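Local coordinates for haloperoxidase (Corallina officinalis, PDB 1QHB), which catalyses the vanadate-dependent halogenation of organic substrates, using hydrogen peroxide to oxidise bromide, at residues P153-I156 with A157-E161; L237-F240 with I241-S245; I271-G274 with S275-I278. All coordinates share one frame; numbering follows the deposited sequence.

Interaction 1 (P153-I156 with A157-E161); sequences PELI and AEMAE
Pro153 hands its carbonyl to the first backbone bond of this helix start: Ala157 N reaches Pro153 O at 3.0 Å and almost straight. Glu154 comes next, and its carbonyl takes Glu158 N in the same i to i+4 pattern. Its side chain, with CG anti to the backbone N (chi1 -166°), runs out extended and crosses the Glu158 side chain at a slant. The two carboxylates, turned 54° apart, bring OE2 of Glu154 to 3.9 Å from OE2 of Glu158. One water sits between these oxygens and donates to both, at 2.6 Å from Glu154 OE2 and 2.6 Å from Glu158 OE2. Positive charge probably eases this closeness of like charges: Arg213 forms a salt bridge with Glu154 and Arg404 with Glu158, while Ser554 hydrogen-bonds to Glu158 OE2. A leucine in place of Glu158 would probably leave Arg404 without its carboxylate mate and the shared water without one of its two acceptors. Leu155 lies side by side with Met159, its CD1 4.1 Å from Met159 CG, and its carbonyl accepts from Met159 N. Ile156 closes the series by accepting from Ala160 N. This first part of helix 153-167 is buried: Trp197 of helix 196-199 covers Glu154 and Ala157, helix 432-437 packs on Leu155 and Ile156, and Phe553, opening helix 553-574, meets Glu158.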
loop_
_atom_site.group_PDB
_atom_site.type_symbol
_atom_site.label_atom_id
_atom_site.label_comp_id
_atom_site.label_asym_id
_atom_site.label_seq_id
_atom_site.Cartn_x
_atom_site.Cartn_y
_atom_site.Cartn_z
ATOM N N PRO A 153 11.901 -53.444 13.214
ATOM C CA PRO A 153 13.071 -54.168 12.693
ATOM C C PRO A 153 14.229 -53.193 12.562
ATOM O O PRO A 153 15.387 -53.476 12.911
ATOM C CB PRO A 153 12.614 -54.648 11.320
ATOM C CG PRO A 153 11.127 -54.773 11.467
ATOM C CD PRO A 153 10.719 -53.586 12.329
ATOM N N GLU A 154 13.959 -51.979 12.051
ATOM C CA GLU A 154 14.997 -50.979 11.922
ATOM C C GLU A 154 15.823 -50.700 13.190
ATOM O O GLU A 154 17.070 -50.613 13.225
ATOM C CB GLU A 154 14.446 -49.651 11.443
ATOM C CG GLU A 154 15.578 -48.720 10.984
ATOM C CD GLU A 154 15.103 -47.502 10.209
ATOM O OE1 GLU A 154 13.870 -47.302 10.119
ATOM O OE2 GLU A 154 15.993 -46.817 9.713
ATOM N N LEU A 155 15.122 -50.508 14.316
ATOM C CA LEU A 155 15.777 -50.173 15.584
ATOM C C LEU A 155 16.565 -51.376 16.070
ATOM O O LEU A 155 17.696 -51.288 16.604
ATOM C CB LEU A 155 14.701 -49.715 16.566
ATOM C CG LEU A 155 15.063 -49.202 17.957
ATOM C CD1 LEU A 155 15.258 -50.374 18.911
ATOM C CD2 LEU A 155 16.323 -48.365 17.976
ATOM N N ILE A 156 15.975 -52.567 15.881
ATOM C CA ILE A 156 16.672 -53.797 16.253
ATOM C C ILE A 156 18.034 -53.838 15.559
ATOM O O ILE A 156 19.069 -54.026 16.219
ATOM C CB ILE A 156 15.836 -55.031 15.922
ATOM C CG1 ILE A 156 14.575 -55.056 16.794
ATOM C CG2 ILE A 156 16.677 -56.294 16.128
ATOM C CD1 ILE A 156 13.558 -56.049 16.275
ATOM N N ALA A 157 18.030 -53.667 14.233
ATOM C CA ALA A 157 19.287 -53.617 13.503
ATOM C C ALA A 157 20.175 -52.463 13.934
ATOM O O ALA A 157 21.380 -52.611 13.832
ATOM C CB ALA A 157 19.003 -53.410 12.000
ATOM N N GLU A 158 19.690 -51.262 14.230
ATOM C CA GLU A 158 20.493 -50.152 14.664
ATOM C C GLU A 158 21.168 -50.494 16.000
ATOM O O GLU A 158 22.349 -50.116 16.148
ATOM C CB GLU A 158 19.596 -48.913 14.874
ATOM C CG GLU A 158 19.246 -48.295 13.491
ATOM C CD GLU A 158 18.488 -47.004 13.597
ATOM O OE1 GLU A 158 17.831 -46.694 14.633
ATOM O OE2 GLU A 158 18.527 -46.228 12.619
ATOM N N MET A 159 20.419 -51.079 16.947
ATOM C CA MET A 159 21.026 -51.425 18.230
ATOM C C MET A 159 22.076 -52.530 18.081
ATOM O O MET A 159 23.173 -52.416 18.631
ATOM C CB MET A 159 20.019 -51.835 19.291
ATOM C CG MET A 159 19.202 -50.690 19.852
ATOM S SD MET A 159 20.208 -49.325 20.446
ATOM C CE MET A 159 20.975 -49.988 21.903
ATOM N N ALA A 160 21.820 -53.536 17.258
ATOM C CA ALA A 160 22.796 -54.622 17.032
ATOM C C ALA A 160 24.096 -54.026 16.524
ATOM O O ALA A 160 25.171 -54.331 17.031
ATOM C CB ALA A 160 22.305 -55.624 15.998
ATOM N N GLU A 161 23.943 -53.110 15.524
ATOM C CA GLU A 161 25.140 -52.473 14.988
ATOM C C GLU A 161 25.885 -51.668 16.019
ATOM O O GLU A 161 27.137 -51.687 16.003
ATOM C CB GLU A 161 24.745 -51.607 13.790
ATOM C CG GLU A 161 25.891 -50.737 13.258
ATOM C CD GLU A 161 25.448 -49.975 12.031
ATOM O OE1 GLU A 161 24.505 -49.173 12.215
ATOM O OE2 GLU A 161 26.044 -50.196 10.954
HETATM O O HOH W 1 18.526 -47.257 10.204
#

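Interaction 2 (L237-F240 with I241-S245); sequences LSQF and IIVGS
Gln239 and Val243 meet in a local backbone turn, buried within the long connection between helix 208-213 and strand 251-253. Gln239 O is the acceptor at its centre, taking two N-H groups. Val243 N comes nearly straight on, 3.0 Å from Gln239 O, whereas Ile242 N approaches the same oxygen from above the carbonyl plane at 3.2 Å. One residue earlier, Ile241 N bonds to Ser238 O at 3.2 Å, again from above the plane. Ser238 OG accepts from Phe240 N, which makes an ST turn at the entry, and the same hydroxyl also bonds to Glu533 O. Val243 wraps the central carbonyl: with CG2 held between its own backbone N and carbonyl carbon (CG1 at chi1 -51°), CG2 comes 3.3 Å from Gln239 O. Its other branch, CG1, lies 3.7 Å from Gln239 OE1, an amide oxygen that accepts from Phe510 N. Leu237 splits its two methyls between the isoleucines, CD2 lying 4.3 Å from Ile241 CG2 and CD1 touching Ile242 CG2. Leu537 of helix 530-548 packs on Ile241, and Ala342 and Leu346 of helix 337-349 on Phe240. Backbone hydrogen bonds thus lie among apolar side chains: the buried carbonyls of Ser238 and Gln239 find donors within the turn itself, while Leu237, Ile241 and Ile242 put hydrocarbon beside them.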
loop_
_atom_site.group_PDB
_atom_site.type_symbol
_atom_site.label_atom_id
_atom_site.label_comp_id
_atom_site.label_asym_id
_atom_site.label_seq_id
_atom_site.Cartn_x
_atom_site.Cartn_y
_atom_site.Cartn_z
ATOM N N LEU A 237 38.621 -44.613 5.962
ATOM C CA LEU A 237 38.849 -43.233 6.329
ATOM C C LEU A 237 39.140 -42.335 5.131
ATOM O O LEU A 237 39.862 -42.620 4.172
ATOM C CB LEU A 237 39.991 -43.078 7.328
ATOM C CG LEU A 237 39.761 -43.740 8.695
ATOM C CD1 LEU A 237 41.073 -43.823 9.451
ATOM C CD2 LEU A 237 38.746 -42.997 9.548
ATOM N N SER A 238 38.469 -41.177 5.204
ATOM C CA SER A 238 38.601 -40.189 4.158
ATOM C C SER A 238 40.052 -39.808 4.141
ATOM O O SER A 238 40.645 -39.592 5.227
ATOM C CB SER A 238 37.722 -38.964 4.538
ATOM O OG SER A 238 38.034 -37.882 3.641
ATOM N N GLN A 239 40.620 -39.497 2.971
ATOM C CA GLN A 239 41.993 -39.018 2.934
ATOM C C GLN A 239 42.133 -37.758 3.773
ATOM O O GLN A 239 43.184 -37.440 4.341
ATOM C CB GLN A 239 42.405 -38.643 1.478
ATOM C CG GLN A 239 42.382 -39.848 0.525
ATOM C CD GLN A 239 43.401 -40.895 0.998
ATOM O OE1 GLN A 239 44.613 -40.636 1.011
ATOM N NE2 GLN A 239 42.831 -42.013 1.423
ATOM N N PHE A 240 41.097 -36.938 3.852
ATOM C CA PHE A 240 41.147 -35.633 4.493
ATOM C C PHE A 240 41.260 -35.638 6.006
ATOM O O PHE A 240 41.511 -34.540 6.581
ATOM C CB PHE A 240 39.896 -34.814 4.063
ATOM C CG PHE A 240 39.878 -34.526 2.576
ATOM C CD1 PHE A 240 40.940 -33.947 1.924
ATOM C CD2 PHE A 240 38.773 -34.851 1.828
ATOM C CE1 PHE A 240 40.880 -33.667 0.568
ATOM C CE2 PHE A 240 38.717 -34.609 0.466
ATOM C CZ PHE A 240 39.763 -34.022 -0.167
ATOM N N ILE A 241 41.077 -36.783 6.644
ATOM C CA ILE A 241 41.248 -36.875 8.092
ATOM C C ILE A 241 42.547 -37.570 8.478
ATOM O O ILE A 241 42.828 -37.671 9.683
ATOM C CB ILE A 241 40.003 -37.507 8.740
ATOM C CG1 ILE A 241 39.758 -36.987 10.177
ATOM C CG2 ILE A 241 39.905 -39.004 8.638
ATOM C CD1 ILE A 241 38.486 -37.471 10.749
ATOM N N ILE A 242 43.399 -37.954 7.527
ATOM C CA ILE A 242 44.673 -38.563 7.817
ATOM C C ILE A 242 45.831 -37.940 7.057
ATOM O O ILE A 242 46.944 -37.988 7.591
ATOM C CB ILE A 242 44.773 -40.069 7.500
ATOM C CG1 ILE A 242 44.330 -40.377 6.065
ATOM C CG2 ILE A 242 44.028 -40.881 8.534
ATOM C CD1 ILE A 242 44.520 -41.845 5.702
ATOM N N VAL A 243 45.719 -37.391 5.850
ATOM C CA VAL A 243 46.909 -36.880 5.204
ATOM C C VAL A 243 47.117 -35.402 5.540
ATOM O O VAL A 243 46.183 -34.668 5.910
ATOM C CB VAL A 243 46.860 -36.969 3.669
ATOM C CG1 VAL A 243 46.486 -38.373 3.241
ATOM C CG2 VAL A 243 45.837 -35.971 3.111
ATOM N N GLY A 244 48.341 -34.998 5.227
ATOM C CA GLY A 244 48.718 -33.602 5.251
ATOM C C GLY A 244 48.548 -33.023 3.828
ATOM O O GLY A 244 47.994 -33.629 2.910
ATOM N N SER A 245 49.081 -31.796 3.717
ATOM C CA SER A 245 49.002 -31.047 2.486
ATOM C C SER A 245 50.416 -30.735 2.074
ATOM O O SER A 245 51.391 -30.861 2.798
ATOM C CB SER A 245 48.319 -29.702 2.763
ATOM O OG SER A 245 49.188 -28.823 3.448
#

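Interaction 3 (I271-G274 with S275-I278)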
loop_
_atom_site.group_PDB
_atom_site.type_symbol
_atom_site.label_atom_id
_atom_site.label_comp_id
_atom_site.label_asym_id
_atom_site.label_seq_id
_atom_site.Cartn_x
_atom_site.Cartn_y
_atom_site.Cartn_z
ATOM N N ILE A 271 49.057 -30.572 7.996
ATOM C CA ILE A 271 48.336 -29.670 7.123
ATOM C C ILE A 271 48.983 -28.287 7.211
ATOM O O ILE A 271 49.076 -27.767 8.351
ATOM C CB ILE A 271 46.828 -29.456 7.472
ATOM C CG1 ILE A 271 46.178 -30.850 7.572
ATOM C CG2 ILE A 271 46.085 -28.538 6.527
ATOM C CD1 ILE A 271 44.819 -30.708 8.249
ATOM N N ALA A 272 49.331 -27.669 6.079
ATOM C CA ALA A 272 49.851 -26.300 6.120
ATOM C C ALA A 272 48.695 -25.351 6.432
ATOM O O ALA A 272 47.758 -25.258 5.660
ATOM C CB ALA A 272 50.449 -25.856 4.796
ATOM N N TYR A 273 48.722 -24.626 7.531
ATOM C CA TYR A 273 47.642 -23.728 7.976
ATOM C C TYR A 273 48.227 -22.329 7.973
ATOM O O TYR A 273 48.807 -21.955 9.009
ATOM C CB TYR A 273 47.273 -24.155 9.385
ATOM C CG TYR A 273 46.127 -23.470 10.111
ATOM C CD1 TYR A 273 45.118 -22.786 9.415
ATOM C CD2 TYR A 273 46.075 -23.489 11.489
ATOM C CE1 TYR A 273 44.097 -22.196 10.106
ATOM C CE2 TYR A 273 45.045 -22.893 12.182
ATOM C CZ TYR A 273 44.051 -22.241 11.472
ATOM O OH TYR A 273 43.017 -21.588 12.122
ATOM N N GLY A 274 48.116 -21.577 6.858
ATOM C CA GLY A 274 48.853 -20.350 6.780
ATOM C C GLY A 274 50.346 -20.737 6.766
ATOM O O GLY A 274 50.777 -21.668 6.042
ATOM N N SER A 275 51.086 -20.168 7.709
ATOM C CA SER A 275 52.529 -20.404 7.841
ATOM C C SER A 275 52.895 -21.288 9.025
ATOM O O SER A 275 54.060 -21.532 9.336
ATOM C CB SER A 275 53.221 -19.050 7.941
ATOM O OG SER A 275 53.029 -18.310 6.720
ATOM N N ILE A 276 51.850 -21.843 9.669
ATOM C CA ILE A 276 51.975 -22.762 10.786
ATOM C C ILE A 276 51.327 -24.087 10.417
ATOM O O ILE A 276 51.144 -24.354 9.223
ATOM C CB ILE A 276 51.435 -22.250 12.131
ATOM C CG1 ILE A 276 49.955 -21.942 12.075
ATOM C CG2 ILE A 276 52.229 -20.987 12.499
ATOM C CD1 ILE A 276 49.353 -21.394 13.382
ATOM N N THR A 277 51.086 -25.007 11.368
ATOM C CA THR A 277 50.591 -26.299 10.974
ATOM C C THR A 277 49.529 -26.878 11.878
ATOM O O THR A 277 49.448 -26.593 13.059
ATOM C CB THR A 277 51.689 -27.420 10.920
ATOM O OG1 THR A 277 52.431 -27.380 12.159
ATOM C CG2 THR A 277 52.663 -27.217 9.782
ATOM N N ILE A 278 48.744 -27.756 11.252
ATOM C CA ILE A 278 47.787 -28.578 11.966
ATOM C C ILE A 278 48.314 -30.024 11.879
ATOM O O ILE A 278 48.608 -30.494 10.781
ATOM C CB ILE A 278 46.386 -28.553 11.364
ATOM C CG1 ILE A 278 45.754 -27.160 11.493
ATOM C CG2 ILE A 278 45.502 -29.609 12.024
ATOM C CD1 ILE A 278 44.649 -26.887 10.498
HETATM O O HOH W 2 52.382 -23.698 6.828
#
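Ile276 O is gripped twice: Tyr273 N donates to it across the hairpin at 3.0 Å, from above the carbonyl plane, and a water donates to Ile276 O at 2.8 Å. That water also donates to Gly274 O, bridging the turn and the first residue of the strand that follows. The return bond, Ile276 N to Tyr273 O, closes a type II' turn with Gly274 and Ser275 at its corners. Gly274 has phi 66°, and a CB there would clash with Ser275 N. Farther from the turn, Ile271 and Ile278 form a hydrogen-bonded pair, with Ile271 N 2.8 Å from Ile278 O and the reverse bond nearly straight, both in the carbonyl plane. Tyr273, Ile276 and Ile278 share one face with Ile271. CG of Tyr273 stands anti to its own N (chi1 -177°), which lays one ring face against CD1 of Ile278, offset toward the rim and 4.1 Å from the centroid, in a CH-pi contact. Ile271 CD1 meets Ile278 CG2 at 4.0 Å. Leu344 of helix 337-349 packs on Tyr273 and Ile278, while Asn341 of the second subunit bonds to Tyr273 OH. This is a beta hairpin closed by a two-residue type II' turn, and Thr277 and Ile278 carry its sheet antiparallel into that subunit of the dodecamer.

In the fold
Interactions 2 and 3 are neighbours, their centres 14 Å apart on the same side of the chain's centre. They touch directly: Ser245 OG, at the end of 237-245, lies 2.9 Å from Ala272 N of the hairpin, probably a hydrogen bond. Helix 337-349 packs against both. Interaction 1 stands apart, about 15 Å from interaction 2 and about 27 Å from interaction 3 between nearest atoms, and across the chain's centre from the latter. The first two lie nearer the vanadate site, though not in it: the side chain of Glu158 is about 9 Å from that of His551, and the side chain of Ile241 about 10 Å from that of His485. Interaction 3 lies away from that site, at the interface with a second subunit.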